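Possible transcriptional regulatory arsR-family protein (Mycobacterium bovis, PDB 3GW2) probably binds DNA as a dimeric winged helix-turn-helix regulator of the ArsR family and takes part in a network that coordinates tolerance to the drug bedaquiline. Local coordinates at residues G25-I30 with L59-S64; Q29-L34 with Y79-E84; A40-A45 with G74-Y79. One frame throughout, in Å; residues are numbered along the deposited sequence. Where two conformers were deposited one is given.

Contact 1: residues G25-I30 with L59-S64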
ATOM      1  N   GLY A  25       5.690   3.922  -8.323  1.00 37.86           N
ATOM      2  CA  GLY A  25       4.797   3.859  -9.481  1.00 38.57           C
ATOM      3  C   GLY A  25       5.296   2.976 -10.600  1.00 39.14           C
ATOM      4  O   GLY A  25       4.526   2.237 -11.234  1.00 39.24           O
ATOM      5  N   ARG A  26       6.599   3.043 -10.833  1.00 39.55           N
ATOM      6  CA  ARG A  26       7.238   2.249 -11.863  1.00 39.85           C
ATOM      7  C   ARG A  26       7.326   0.780 -11.472  1.00 39.83           C
ATOM      8  O   ARG A  26       7.149  -0.099 -12.307  1.00 40.29           O
ATOM      9  CB  ARG A  26       8.619   2.824 -12.191  1.00 40.04           C
ATOM     10  CG  ARG A  26       9.078   2.473 -13.572  1.00 39.27           C
ATOM     11  CD  ARG A  26      10.544   2.752 -13.751  1.00 37.53           C
ATOM     12  NE  ARG A  26      10.994   2.245 -15.039  1.00 36.44           N
ATOM     13  CZ  ARG A  26      12.256   2.240 -15.447  1.00 37.31           C
ATOM     14  NH1 ARG A  26      13.219   2.707 -14.660  1.00 35.00           N
ATOM     15  NH2 ARG A  26      12.555   1.755 -16.646  1.00 37.00           N
ATOM     16  N   ARG A  27       7.564   0.511 -10.193  1.00 39.85           N
ATOM     17  CA  ARG A  27       7.500  -0.859  -9.662  1.00 39.62           C
ATOM     18  C   ARG A  27       6.123  -1.529  -9.858  1.00 39.60           C
ATOM     19  O   ARG A  27       6.024  -2.758 -10.038  1.00 40.26           O
ATOM     20  CB  ARG A  27       7.920  -0.835  -8.189  1.00 40.34           C
ATOM     21  CG  ARG A  27       7.744  -2.122  -7.418  1.00 39.61           C
ATOM     22  CD  ARG A  27       8.752  -2.207  -6.285  1.00 40.81           C
ATOM     23  NE  ARG A  27       8.430  -1.344  -5.154  1.00 43.15           N
ATOM     24  CZ  ARG A  27       9.258  -0.454  -4.608  1.00 44.45           C
ATOM     25  NH1 ARG A  27      10.484  -0.285  -5.077  1.00 44.15           N
ATOM     26  NH2 ARG A  27       8.859   0.270  -3.570  1.00 45.97           N
ATOM     27  N   LEU A  28       5.057  -0.729  -9.851  1.00 38.39           N
ATOM     28  CA  LEU A  28       3.699  -1.246 -10.073  1.00 37.31           C
ATOM     29  C   LEU A  28       3.455  -1.783 -11.503  1.00 36.49           C
ATOM     30  O   LEU A  28       2.555  -2.606 -11.731  1.00 35.53           O
ATOM     31  CB  LEU A  28       2.677  -0.165  -9.733  1.00 37.80           C
ATOM     32  CG  LEU A  28       2.201  -0.011  -8.272  1.00 38.88           C
ATOM     33  CD1 LEU A  28       3.209  -0.519  -7.271  1.00 40.96           C
ATOM     34  CD2 LEU A  28       1.870   1.427  -8.001  1.00 38.57           C
ATOM     35  N   GLN A  29       4.244  -1.301 -12.458  1.00 35.32           N
ATOM     36  CA  GLN A  29       4.224  -1.829 -13.827  1.00 35.44           C
ATOM     37  C   GLN A  29       4.519  -3.320 -13.839  1.00 34.71           C
ATOM     38  O   GLN A  29       3.889  -4.073 -14.572  1.00 34.76           O
ATOM     39  CB  GLN A  29       5.227  -1.090 -14.715  1.00 35.13           C
ATOM     40  CG  GLN A  29       4.902   0.385 -14.883  1.00 36.61           C
ATOM     41  CD  GLN A  29       5.903   1.120 -15.747  1.00 38.49           C
ATOM     42  OE1 GLN A  29       6.026   2.344 -15.662  1.00 41.68           O
ATOM     43  NE2 GLN A  29       6.614   0.387 -16.590  1.00 37.32           N
ATOM     44  N   ILE A  30       5.454  -3.743 -12.997  1.00 34.74           N
ATOM     45  CA  ILE A  30       5.762  -5.163 -12.833  1.00 35.03           C
ATOM     46  C   ILE A  30       4.520  -5.964 -12.485  1.00 35.85           C
ATOM     47  O   ILE A  30       4.289  -7.035 -13.042  1.00 36.14           O
ATOM     48  CB  ILE A  30       6.860  -5.400 -11.768  1.00 35.09           C
ATOM     49  CG1 ILE A  30       8.207  -4.820 -12.251  1.00 34.91           C
ATOM     50  CG2 ILE A  30       6.988  -6.900 -11.470  1.00 34.67           C
ATOM     51  CD1 ILE A  30       9.314  -4.758 -11.181  1.00 34.80           C
ATOM     52  N   LEU A  59      11.875  -6.199  -7.817  1.00 30.73           N
ATOM     53  CA  LEU A  59      11.283  -7.518  -7.548  1.00 31.30           C
ATOM     54  C   LEU A  59      11.475  -7.971  -6.089  1.00 32.02           C
ATOM     55  O   LEU A  59      10.554  -8.502  -5.472  1.00 31.99           O
ATOM     56  CB  LEU A  59      11.799  -8.559  -8.548  1.00 31.27           C
ATOM     57  CG  LEU A  59      11.220  -8.371  -9.957  1.00 30.37           C
ATOM     58  CD1 LEU A  59      12.083  -9.047 -11.016  1.00 30.28           C
ATOM     59  CD2 LEU A  59       9.761  -8.876 -10.021  1.00 31.11           C
ATOM     60  N   GLN A  60      12.670  -7.745  -5.545  1.00 32.82           N
ATOM     61  CA  GLN A  60      12.928  -7.929  -4.114  1.00 34.21           C
ATOM     62  C   GLN A  60      11.997  -7.096  -3.237  1.00 33.40           C
ATOM     63  O   GLN A  60      11.484  -7.593  -2.226  1.00 33.49           O
ATOM     64  CB  GLN A  60      14.375  -7.581  -3.774  1.00 34.70           C
ATOM     65  CG  GLN A  60      15.269  -8.779  -3.570  1.00 41.06           C
ATOM     66  CD  GLN A  60      15.399  -9.661  -4.795  1.00 46.85           C
ATOM     67  OE1 GLN A  60      14.801 -10.743  -4.857  1.00 50.80           O
ATOM     68  NE2 GLN A  60      16.189  -9.217  -5.773  1.00 49.99           N
ATOM     69  N   ALA A  61      11.778  -5.840  -3.623  1.00 32.75           N
ATOM     70  CA  ALA A  61      10.868  -4.965  -2.894  1.00 32.74           C
ATOM     71  C   ALA A  61       9.452  -5.527  -2.892  1.00 32.35           C
ATOM     72  O   ALA A  61       8.792  -5.543  -1.854  1.00 32.24           O
ATOM     73  CB  ALA A  61      10.896  -3.550  -3.456  1.00 33.30           C
ATOM     74  N   LEU A  62       8.991  -6.000  -4.050  1.00 32.29           N
ATOM     75  CA  LEU A  62       7.686  -6.672  -4.149  1.00 31.93           C
ATOM     76  C   LEU A  62       7.604  -7.935  -3.297  1.00 31.76           C
ATOM     77  O   LEU A  62       6.592  -8.177  -2.624  1.00 32.06           O
ATOM     78  CB  LEU A  62       7.324  -6.965  -5.607  1.00 31.75           C
ATOM     79  CG  LEU A  62       7.071  -5.714  -6.460  1.00 31.86           C
ATOM     80  CD1 LEU A  62       6.958  -6.111  -7.925  1.00 32.59           C
ATOM     81  CD2 LEU A  62       5.818  -4.972  -5.983  1.00 30.73           C
ATOM     82  N   LYS A  63       8.673  -8.724  -3.315  1.00 31.91           N
ATOM     83  CA  LYS A  63       8.758  -9.969  -2.540  1.00 31.96           C
ATOM     84  C   LYS A  63       8.709  -9.724  -1.023  1.00 32.02           C
ATOM     85  O   LYS A  63       8.012 -10.441  -0.307  1.00 32.30           O
ATOM     86  CB  LYS A  63      10.034 -10.715  -2.916  1.00 32.02           C
ATOM     87  CG  LYS A  63      10.047 -12.215  -2.608  1.00 33.69           C
ATOM     88  CD  LYS A  63      11.411 -12.762  -3.016  1.00 36.93           C
ATOM     89  CE  LYS A  63      11.570 -14.260  -2.766  1.00 38.70           C
ATOM     90  NZ  LYS A  63      11.663 -14.600  -1.316  1.00 40.43           N
ATOM     91  N   SER A  64       9.429  -8.711  -0.536  1.00 31.72           N
ATOM     92  CA  SER A  64       9.419  -8.370   0.897  1.00 32.24           C
ATOM     93  C   SER A  64       8.039  -7.932   1.371  1.00 32.15           C
ATOM     94  O   SER A  64       7.713  -8.065   2.540  1.00 31.64           O
ATOM     95  CB  SER A  64      10.423  -7.258   1.207  1.00 32.41           C
ATOM     96  OG  SER A  64      11.725  -7.615   0.776  1.00 34.04           O
TER
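Arg27 and Leu62 pass each other in opposite directions, and their flanks make one half of this joint between two helices. Against Leu62 it is the aliphatic part of Arg27 that touches: its CG lies 3.7 Å from Leu62 CD2. With CG anti to the backbone N (chi1 172°) the chain heads for helix 52-64, and a bend at chi3 (75°) then turns the guanidinium over Ala61. The methyl CB of Ala61 sits above one face of that flat group, displaced toward its rim and 3.7 Å from Arg27 NH1, so the group is met by a carbon on a face while its N-H bonds go elsewhere. NE and NH2 donate to the backbone oxygens of Ala21 and Lys20, and NH1 to the side chain of Asn58.

The other half is purely aliphatic. Ile30 points at the second helix and its branch methyl CG2 meets two leucines at a slant, lying 3.6 Å from Leu62 CD1 and 3.7 Å from Leu59 CD2. Leu62 therefore divides its two methyls between neighbours, CD1 for Ile30 and CD2 for Arg27. Ile44 of helix 41-48 also packs on Ile30 and Leu59.

Helix 52-64 closes the helix-turn-helix motif, and in this family it is the recognition helix; the contact seats its C-terminal half on helix 27-34. Between the two segments carbon packs on carbon, except where the Ala61 methyl meets the guanidinium face, while the cationic end of Arg27 is held by three acceptors outside them, an arrangement that should fix the group's rotation.

Contact 2: residues Q29-L34 with Y79-E84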
ATOM      1  N   GLN A  29       4.244  -1.301 -12.458  1.00 35.32           N
ATOM      2  CA  GLN A  29       4.224  -1.829 -13.827  1.00 35.44           C
ATOM      3  C   GLN A  29       4.519  -3.320 -13.839  1.00 34.71           C
ATOM      4  O   GLN A  29       3.889  -4.073 -14.572  1.00 34.76           O
ATOM      5  CB  GLN A  29       5.227  -1.090 -14.715  1.00 35.13           C
ATOM      6  CG  GLN A  29       4.902   0.385 -14.883  1.00 36.61           C
ATOM      7  CD  GLN A  29       5.903   1.120 -15.747  1.00 38.49           C
ATOM      8  OE1 GLN A  29       6.026   2.344 -15.662  1.00 41.68           O
ATOM      9  NE2 GLN A  29       6.614   0.387 -16.590  1.00 37.32           N
ATOM     10  N   ILE A  30       5.454  -3.743 -12.997  1.00 34.74           N
ATOM     11  CA  ILE A  30       5.762  -5.163 -12.833  1.00 35.03           C
ATOM     12  C   ILE A  30       4.520  -5.964 -12.485  1.00 35.85           C
ATOM     13  O   ILE A  30       4.289  -7.035 -13.042  1.00 36.14           O
ATOM     14  CB  ILE A  30       6.860  -5.400 -11.768  1.00 35.09           C
ATOM     15  CG1 ILE A  30       8.207  -4.820 -12.251  1.00 34.91           C
ATOM     16  CG2 ILE A  30       6.988  -6.900 -11.470  1.00 34.67           C
ATOM     17  CD1 ILE A  30       9.314  -4.758 -11.181  1.00 34.80           C
ATOM     18  N   LEU A  31       3.707  -5.430 -11.578  1.00 36.47           N
ATOM     19  CA  LEU A  31       2.479  -6.113 -11.154  1.00 37.29           C
ATOM     20  C   LEU A  31       1.486  -6.262 -12.293  1.00 37.85           C
ATOM     21  O   LEU A  31       0.917  -7.338 -12.483  1.00 38.64           O
ATOM     22  CB  LEU A  31       1.858  -5.416  -9.929  1.00 37.04           C
ATOM     23  CG  LEU A  31       2.639  -5.562  -8.623  1.00 36.16           C
ATOM     24  CD1 LEU A  31       1.943  -4.802  -7.500  1.00 37.88           C
ATOM     25  CD2 LEU A  31       2.802  -7.033  -8.235  1.00 34.13           C
ATOM     26  N   ASP A  32       1.304  -5.202 -13.082  1.00 39.12           N
ATOM     27  CA  ASP A  32       0.449  -5.275 -14.278  1.00 40.47           C
ATOM     28  C   ASP A  32       0.963  -6.291 -15.273  1.00 40.68           C
ATOM     29  O   ASP A  32       0.182  -7.015 -15.892  1.00 41.18           O
ATOM     30  CB  ASP A  32       0.322  -3.909 -14.954  1.00 41.11           C
ATOM     31  CG  ASP A  32      -1.004  -3.241 -14.658  1.00 43.17           C
ATOM     32  OD1 ASP A  32      -2.067  -3.858 -14.907  1.00 45.74           O
ATOM     33  OD2 ASP A  32      -1.000  -2.095 -14.176  1.00 47.06           O
ATOM     34  N   LEU A  33       2.285  -6.364 -15.399  1.00 40.84           N
ATOM     35  CA  LEU A  33       2.918  -7.299 -16.316  1.00 41.46           C
ATOM     36  C   LEU A  33       2.722  -8.756 -15.900  1.00 41.71           C
ATOM     37  O   LEU A  33       2.485  -9.623 -16.746  1.00 42.11           O
ATOM     38  CB  LEU A  33       4.409  -6.985 -16.453  1.00 40.87           C
ATOM     39  CG  LEU A  33       5.155  -7.784 -17.508  1.00 42.09           C
ATOM     40  CD1 LEU A  33       4.742  -7.371 -18.928  1.00 42.77           C
ATOM     41  CD2 LEU A  33       6.644  -7.626 -17.301  1.00 42.28           C
ATOM     42  N   LEU A  34       2.821  -9.020 -14.601  1.00 41.91           N
ATOM     43  CA  LEU A  34       2.690 -10.380 -14.088  1.00 42.20           C
ATOM     44  C   LEU A  34       1.229 -10.809 -13.947  1.00 43.25           C
ATOM     45  O   LEU A  34       0.945 -11.970 -13.685  1.00 42.88           O
ATOM     46  CB  LEU A  34       3.406 -10.506 -12.739  1.00 41.64           C
ATOM     47  CG  LEU A  34       4.926 -10.298 -12.712  1.00 40.40           C
ATOM     48  CD1 LEU A  34       5.409 -10.418 -11.300  1.00 39.43           C
ATOM     49  CD2 LEU A  34       5.632 -11.300 -13.610  1.00 38.29           C
ATOM     50  N   TYR A  79       9.227 -14.942 -11.516  1.00 31.75           N
ATOM     51  CA  TYR A  79       8.411 -14.286 -10.491  1.00 31.18           C
ATOM     52  C   TYR A  79       6.949 -14.321 -10.890  1.00 30.65           C
ATOM     53  O   TYR A  79       6.628 -14.234 -12.079  1.00 30.23           O
ATOM     54  CB  TYR A  79       8.831 -12.823 -10.324  1.00 31.25           C
ATOM     55  CG  TYR A  79      10.015 -12.609  -9.418  1.00 31.14           C
ATOM     56  CD1 TYR A  79       9.826 -12.237  -8.088  1.00 31.81           C
ATOM     57  CD2 TYR A  79      11.321 -12.786  -9.883  1.00 30.97           C
ATOM     58  CE1 TYR A  79      10.903 -12.031  -7.231  1.00 31.88           C
ATOM     59  CE2 TYR A  79      12.420 -12.573  -9.033  1.00 32.51           C
ATOM     60  CZ  TYR A  79      12.191 -12.196  -7.707  1.00 32.95           C
ATOM     61  OH  TYR A  79      13.238 -11.971  -6.847  1.00 33.92           O
ATOM     62  N   ARG A  80       6.075 -14.448  -9.903  0.50 29.49           N
ATOM     63  CA  ARG A  80       4.652 -14.310 -10.132  0.50 29.29           C
ATOM     64  C   ARG A  80       3.956 -13.668  -8.953  0.50 29.68           C
ATOM     65  O   ARG A  80       4.441 -13.684  -7.825  0.50 28.19           O
ATOM     66  CB  ARG A  80       3.977 -15.649 -10.443  0.50 28.66           C
ATOM     67  CG  ARG A  80       4.577 -16.872  -9.794  0.50 28.43           C
ATOM     68  CD  ARG A  80       4.445 -16.921  -8.303  0.50 26.84           C
ATOM     69  NE  ARG A  80       4.010 -18.235  -7.797  0.50 27.77           N
ATOM     70  CZ  ARG A  80       4.805 -19.278  -7.560  0.50 28.31           C
ATOM     71  NH1 ARG A  80       6.108 -19.239  -7.817  0.50 27.81           N
ATOM     72  NH2 ARG A  80       4.281 -20.390  -7.076  0.50 31.35           N
ATOM     73  N   ILE A  81       2.793 -13.119  -9.255  1.00 31.17           N
ATOM     74  CA  ILE A  81       1.863 -12.608  -8.254  1.00 32.37           C
ATOM     75  C   ILE A  81       1.567 -13.716  -7.249  1.00 32.71           C
ATOM     76  O   ILE A  81       1.248 -14.830  -7.636  1.00 32.10           O
ATOM     77  CB  ILE A  81       0.612 -12.047  -8.959  1.00 32.53           C
ATOM     78  CG1 ILE A  81       0.984 -10.662  -9.522  1.00 34.07           C
ATOM     79  CG2 ILE A  81      -0.641 -12.020  -8.014  1.00 32.53           C
ATOM     80  CD1 ILE A  81      -0.059 -10.053 -10.396  1.00 37.69           C
ATOM     81  N   ALA A  82       1.726 -13.395  -5.962  1.00 33.76           N
ATOM     82  CA  ALA A  82       1.750 -14.390  -4.883  1.00 34.63           C
ATOM     83  C   ALA A  82       0.444 -15.157  -4.655  1.00 35.52           C
ATOM     84  O   ALA A  82       0.478 -16.321  -4.227  1.00 36.35           O
ATOM     85  CB  ALA A  82       2.239 -13.754  -3.579  1.00 34.51           C
ATOM     86  N   GLY A  83      -0.700 -14.523  -4.911  1.00 35.97           N
ATOM     87  CA  GLY A  83      -1.985 -15.246  -4.909  1.00 35.81           C
ATOM     88  C   GLY A  83      -3.146 -14.405  -5.396  1.00 35.78           C
ATOM     89  O   GLY A  83      -2.956 -13.258  -5.813  1.00 35.55           O
ATOM     90  N   GLU A  84      -4.352 -14.972  -5.337  1.00 35.55           N
ATOM     91  CA  GLU A  84      -5.571 -14.237  -5.674  1.00 36.31           C
ATOM     92  C   GLU A  84      -5.771 -12.984  -4.803  1.00 35.93           C
ATOM     93  O   GLU A  84      -6.124 -11.914  -5.320  1.00 35.97           O
ATOM     94  CB  GLU A  84      -6.807 -15.149  -5.550  1.00 36.82           C
ATOM     95  CG  GLU A  84      -8.148 -14.392  -5.648  1.00 39.66           C
ATOM     96  CD  GLU A  84      -8.691 -14.348  -7.122  1.00 44.05           C
ATOM     97  OE1 GLU A  84      -7.916 -14.045  -8.077  1.00 44.88           O
ATOM     98  OE2 GLU A  84      -9.911 -14.619  -7.318  1.00 45.16           O
TER
HETATM   99  O   HOH W   1       1.668 -13.878 -12.205  1.00 34.15           O
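Leu34 and Ile81 interlock where a helix lies across a strand of the wing in this winged helix-turn-helix domain. The short axes of helix 29-34 and strand 79-81 run 8.1 Å apart and nearly perpendicular, at 86°, and it is the last turn of the helix, Leu31 and Leu34, that meets the strand. Two bumps meet across the joint. The first is the forked end of Leu34, directed at the strand and pressed against its backbone: CD2 comes 3.5 Å from Tyr79 O, and CD1 reaches CA of Arg80 at 4.1 Å, with the CB of Tyr79 a little farther off.

The second bump comes from the strand. Ile81 carries CG1 anti to its carbonyl carbon (chi1 -78°), which sends the ethyl arm back to the helix. There CD1 lodges against the last turn, between Leu31 O at 3.6 Å and the carbonyl carbon of Leu34 at 3.9 Å. Behind that tip, Ile81 CG1 rests against Leu34 CB at 4.0 Å, and Leu31 CD2 borders the same arm more loosely. Ala35 and Gln36, just past the helix, also touch Ile81, while Ile44 of helix 41-48 packs on Leu34 and joins this seam to the helix-turn-helix.

A water lies between backbone atoms of the two segments. Its 2.5 Å approach to Leu34 O is too short to be exact, which makes that bond doubtful in detail; it accepts from Ile81 N at 3.2 Å.

Contact 3: residues A40-A45 with G74-Y79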
ATOM      1  N   ALA A  40      10.108 -14.412 -16.332  1.00 33.31           N
ATOM      2  CA  ALA A  40      11.509 -14.380 -15.908  1.00 32.65           C
ATOM      3  C   ALA A  40      11.955 -12.942 -15.658  1.00 32.52           C
ATOM      4  O   ALA A  40      11.443 -12.021 -16.275  1.00 32.54           O
ATOM      5  CB  ALA A  40      12.422 -15.045 -16.962  1.00 32.28           C
ATOM      6  N   VAL A  41      12.924 -12.764 -14.763  1.00 32.43           N
ATOM      7  CA  VAL A  41      13.495 -11.449 -14.448  1.00 32.45           C
ATOM      8  C   VAL A  41      13.926 -10.698 -15.725  1.00 32.56           C
ATOM      9  O   VAL A  41      13.625  -9.500 -15.888  1.00 30.94           O
ATOM     10  CB  VAL A  41      14.720 -11.591 -13.497  1.00 32.36           C
ATOM     11  CG1 VAL A  41      15.361 -10.234 -13.200  1.00 33.26           C
ATOM     12  CG2 VAL A  41      14.306 -12.287 -12.209  1.00 33.23           C
ATOM     13  N   GLU A  42      14.638 -11.413 -16.607  1.00 32.25           N
ATOM     14  CA  GLU A  42      15.152 -10.849 -17.860  1.00 34.06           C
ATOM     15  C   GLU A  42      14.004 -10.241 -18.663  1.00 32.38           C
ATOM     16  O   GLU A  42      14.086  -9.098 -19.141  1.00 31.60           O
ATOM     17  CB  GLU A  42      15.842 -11.947 -18.693  1.00 33.79           C
ATOM     18  CG  GLU A  42      17.181 -11.540 -19.278  1.00 38.11           C
ATOM     19  CD  GLU A  42      17.630 -12.432 -20.452  1.00 39.52           C
ATOM     20  OE1 GLU A  42      17.573 -13.688 -20.334  1.00 44.62           O
ATOM     21  OE2 GLU A  42      18.039 -11.868 -21.501  1.00 46.09           O
ATOM     22  N   ALA A  43      12.922 -11.014 -18.792  1.00 32.07           N
ATOM     23  CA  ALA A  43      11.739 -10.575 -19.539  1.00 31.16           C
ATOM     24  C   ALA A  43      11.060  -9.360 -18.889  1.00 30.57           C
ATOM     25  O   ALA A  43      10.646  -8.424 -19.585  1.00 29.53           O
ATOM     26  CB  ALA A  43      10.747 -11.740 -19.722  1.00 31.72           C
ATOM     27  N   ILE A  44      10.957  -9.380 -17.562  1.00 30.08           N
ATOM     28  CA  ILE A  44      10.352  -8.290 -16.786  1.00 30.19           C
ATOM     29  C   ILE A  44      11.174  -6.996 -16.936  1.00 29.98           C
ATOM     30  O   ILE A  44      10.619  -5.898 -17.090  1.00 30.34           O
ATOM     31  CB  ILE A  44      10.241  -8.669 -15.276  1.00 30.45           C
ATOM     32  CG1 ILE A  44       9.245  -9.822 -15.079  1.00 30.70           C
ATOM     33  CG2 ILE A  44       9.823  -7.473 -14.421  1.00 30.65           C
ATOM     34  CD1 ILE A  44       9.407 -10.561 -13.759  1.00 29.89           C
ATOM     35  N   ALA A  45      12.490  -7.137 -16.902  1.00 29.54           N
ATOM     36  CA  ALA A  45      13.405  -6.011 -17.071  1.00 29.26           C
ATOM     37  C   ALA A  45      13.225  -5.389 -18.456  1.00 29.00           C
ATOM     38  O   ALA A  45      13.091  -4.170 -18.599  1.00 29.47           O
ATOM     39  CB  ALA A  45      14.833  -6.481 -16.894  1.00 28.85           C
ATOM     40  N   GLY A  74      17.274 -23.242 -13.471  1.00 45.33           N
ATOM     41  CA  GLY A  74      18.543 -23.098 -14.181  1.00 45.65           C
ATOM     42  C   GLY A  74      19.217 -21.805 -13.776  1.00 45.87           C
ATOM     43  O   GLY A  74      19.343 -21.505 -12.586  1.00 46.26           O
ATOM     44  N   THR A  75      19.627 -21.032 -14.775  1.00 45.93           N
ATOM     45  CA  THR A  75      20.272 -19.734 -14.564  1.00 45.88           C
ATOM     46  C   THR A  75      19.248 -18.580 -14.494  1.00 45.50           C
ATOM     47  O   THR A  75      19.619 -17.401 -14.408  1.00 45.65           O
ATOM     48  CB  THR A  75      21.346 -19.475 -15.658  1.00 46.17           C
ATOM     49  OG1 THR A  75      21.845 -18.135 -15.552  1.00 47.34           O
ATOM     50  CG2 THR A  75      20.770 -19.703 -17.061  1.00 46.52           C
ATOM     51  N   ARG A  76      17.962 -18.936 -14.502  1.00 44.72           N
ATOM     52  CA  ARG A  76      16.867 -17.960 -14.526  1.00 43.61           C
ATOM     53  C   ARG A  76      16.072 -17.983 -13.240  1.00 42.53           C
ATOM     54  O   ARG A  76      16.117 -18.960 -12.492  1.00 42.68           O
ATOM     55  CB  ARG A  76      15.927 -18.235 -15.699  1.00 43.93           C
ATOM     56  CG  ARG A  76      16.661 -18.491 -16.992  1.00 45.41           C
ATOM     57  CD  ARG A  76      15.878 -18.047 -18.208  1.00 49.44           C
ATOM     58  NE  ARG A  76      16.779 -17.858 -19.344  1.00 53.01           N
ATOM     59  CZ  ARG A  76      17.535 -16.775 -19.523  1.00 55.44           C
ATOM     60  NH1 ARG A  76      17.494 -15.770 -18.645  1.00 55.64           N
ATOM     61  NH2 ARG A  76      18.336 -16.691 -20.581  1.00 55.98           N
ATOM     62  N   GLN A  77      15.340 -16.897 -13.003  1.00 40.78           N
ATOM     63  CA  GLN A  77      14.454 -16.766 -11.872  1.00 39.44           C
ATOM     64  C   GLN A  77      13.095 -16.293 -12.409  1.00 37.93           C
ATOM     65  O   GLN A  77      13.021 -15.346 -13.205  1.00 38.31           O
ATOM     66  CB  GLN A  77      15.033 -15.729 -10.918  1.00 39.44           C
ATOM     67  CG  GLN A  77      15.085 -16.136  -9.466  1.00 40.38           C
ATOM     68  CD  GLN A  77      15.523 -14.995  -8.566  1.00 40.87           C
ATOM     69  OE1 GLN A  77      15.923 -13.925  -9.040  1.00 43.22           O
ATOM     70  NE2 GLN A  77      15.438 -15.211  -7.262  1.00 42.66           N
ATOM     71  N   TYR A  78      12.031 -16.961 -11.994  1.00 35.87           N
ATOM     72  CA  TYR A  78      10.682 -16.635 -12.443  1.00 34.46           C
ATOM     73  C   TYR A  78       9.868 -16.077 -11.282  1.00 33.05           C
ATOM     74  O   TYR A  78       9.820 -16.665 -10.200  1.00 32.89           O
ATOM     75  CB  TYR A  78       9.991 -17.867 -13.048  1.00 34.33           C
ATOM     76  CG  TYR A  78      10.658 -18.372 -14.308  1.00 35.12           C
ATOM     77  CD1 TYR A  78      10.216 -17.966 -15.568  1.00 35.10           C
ATOM     78  CD2 TYR A  78      11.743 -19.254 -14.245  1.00 35.49           C
ATOM     79  CE1 TYR A  78      10.838 -18.426 -16.739  1.00 35.20           C
ATOM     80  CE2 TYR A  78      12.373 -19.717 -15.408  1.00 35.47           C
ATOM     81  CZ  TYR A  78      11.918 -19.293 -16.650  1.00 34.92           C
ATOM     82  OH  TYR A  78      12.538 -19.747 -17.800  1.00 36.71           O
ATOM     83  N   TYR A  79       9.227 -14.942 -11.516  1.00 31.75           N
ATOM     84  CA  TYR A  79       8.411 -14.286 -10.491  1.00 31.18           C
ATOM     85  C   TYR A  79       6.949 -14.321 -10.890  1.00 30.65           C
ATOM     86  O   TYR A  79       6.628 -14.234 -12.079  1.00 30.23           O
ATOM     87  CB  TYR A  79       8.831 -12.823 -10.324  1.00 31.25           C
ATOM     88  CG  TYR A  79      10.015 -12.609  -9.418  1.00 31.14           C
ATOM     89  CD1 TYR A  79       9.826 -12.237  -8.088  1.00 31.81           C
ATOM     90  CD2 TYR A  79      11.321 -12.786  -9.883  1.00 30.97           C
ATOM     91  CE1 TYR A  79      10.903 -12.031  -7.231  1.00 31.88           C
ATOM     92  CE2 TYR A  79      12.420 -12.573  -9.033  1.00 32.51           C
ATOM     93  CZ  TYR A  79      12.191 -12.196  -7.707  1.00 32.95           C
ATOM     94  OH  TYR A  79      13.238 -11.971  -6.847  1.00 33.92           O
TER
HETATM   95  O   HOH W   2      15.864 -14.472 -15.933  1.00 23.41           O
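The Tyr79 ring receives Val41 at its edge: the methyl CG2 lies near the ring plane, 3.7 Å from Tyr79 CE2, and the two side chains run side by side in the same direction. Val41 holds CG1 anti to the backbone N (chi1 178°), which turns CG2 to the side of Gln77 and the Tyr79 edge. Ile44 approaches the root of this tyrosine at about a right angle, its CD1 near Tyr79 CB. The Tyr78 ring packs against Ala40, the N-cap residue, with Tyr78 CE1 3.7 Å from Ala40 CB. At the Arg76 guanidinium, a water lies in the plane at the edge, weakly bonded to Arg76 NH1 and Glu42 N, while Glu42 OE1 comes in obliquely, 2.7 Å from Arg76 NH1. Carboxylate and guanidinium planes are 28° apart; this salt bridge includes a weak, strongly bent hydrogen bond (118°).

The backbones also join. Ala40 pairs with Tyr78 as an antiparallel, non-hydrogen-bonded bridge, and Val41 N donates to Gln77 O at 3.0 Å. Ala40 CA makes a CA-H...O contact of 3.2 Å with the same Gln77 O. Val41 CG2 also touches Gln77, 3.7 Å from its CB.

The first helix of the helix-turn-helix is thus tied at its N-terminal end to the wing hairpin. Glu42 is placed near that positive end of the helix dipole; its charge would probably be favoured there, as well as by Arg76.

How the contacts relate
Starting from the N terminus, helix 27-34 supplies the first partner of both contact 1 and contact 2, which share Gln29 and Ile30. Contact 1 closes a loop through helix 41-48 back to helix 52-64, and contact 2 a longer one ending on strand 76-81. Contact 3 starts at residues 40-45, inside both loops, and returns to 74-79: it is nested within contact 2 but crosses contact 1. Contacts 2 and 3 share Tyr79, whose ring also packs on Leu59 of contact 1. Helices 41-48 and 52-64 follow each other in the chain, so contacts 1 and 3 meet at the helix-turn-helix. Together they join helix 27-34, the helix-turn-helix and the wing into one body.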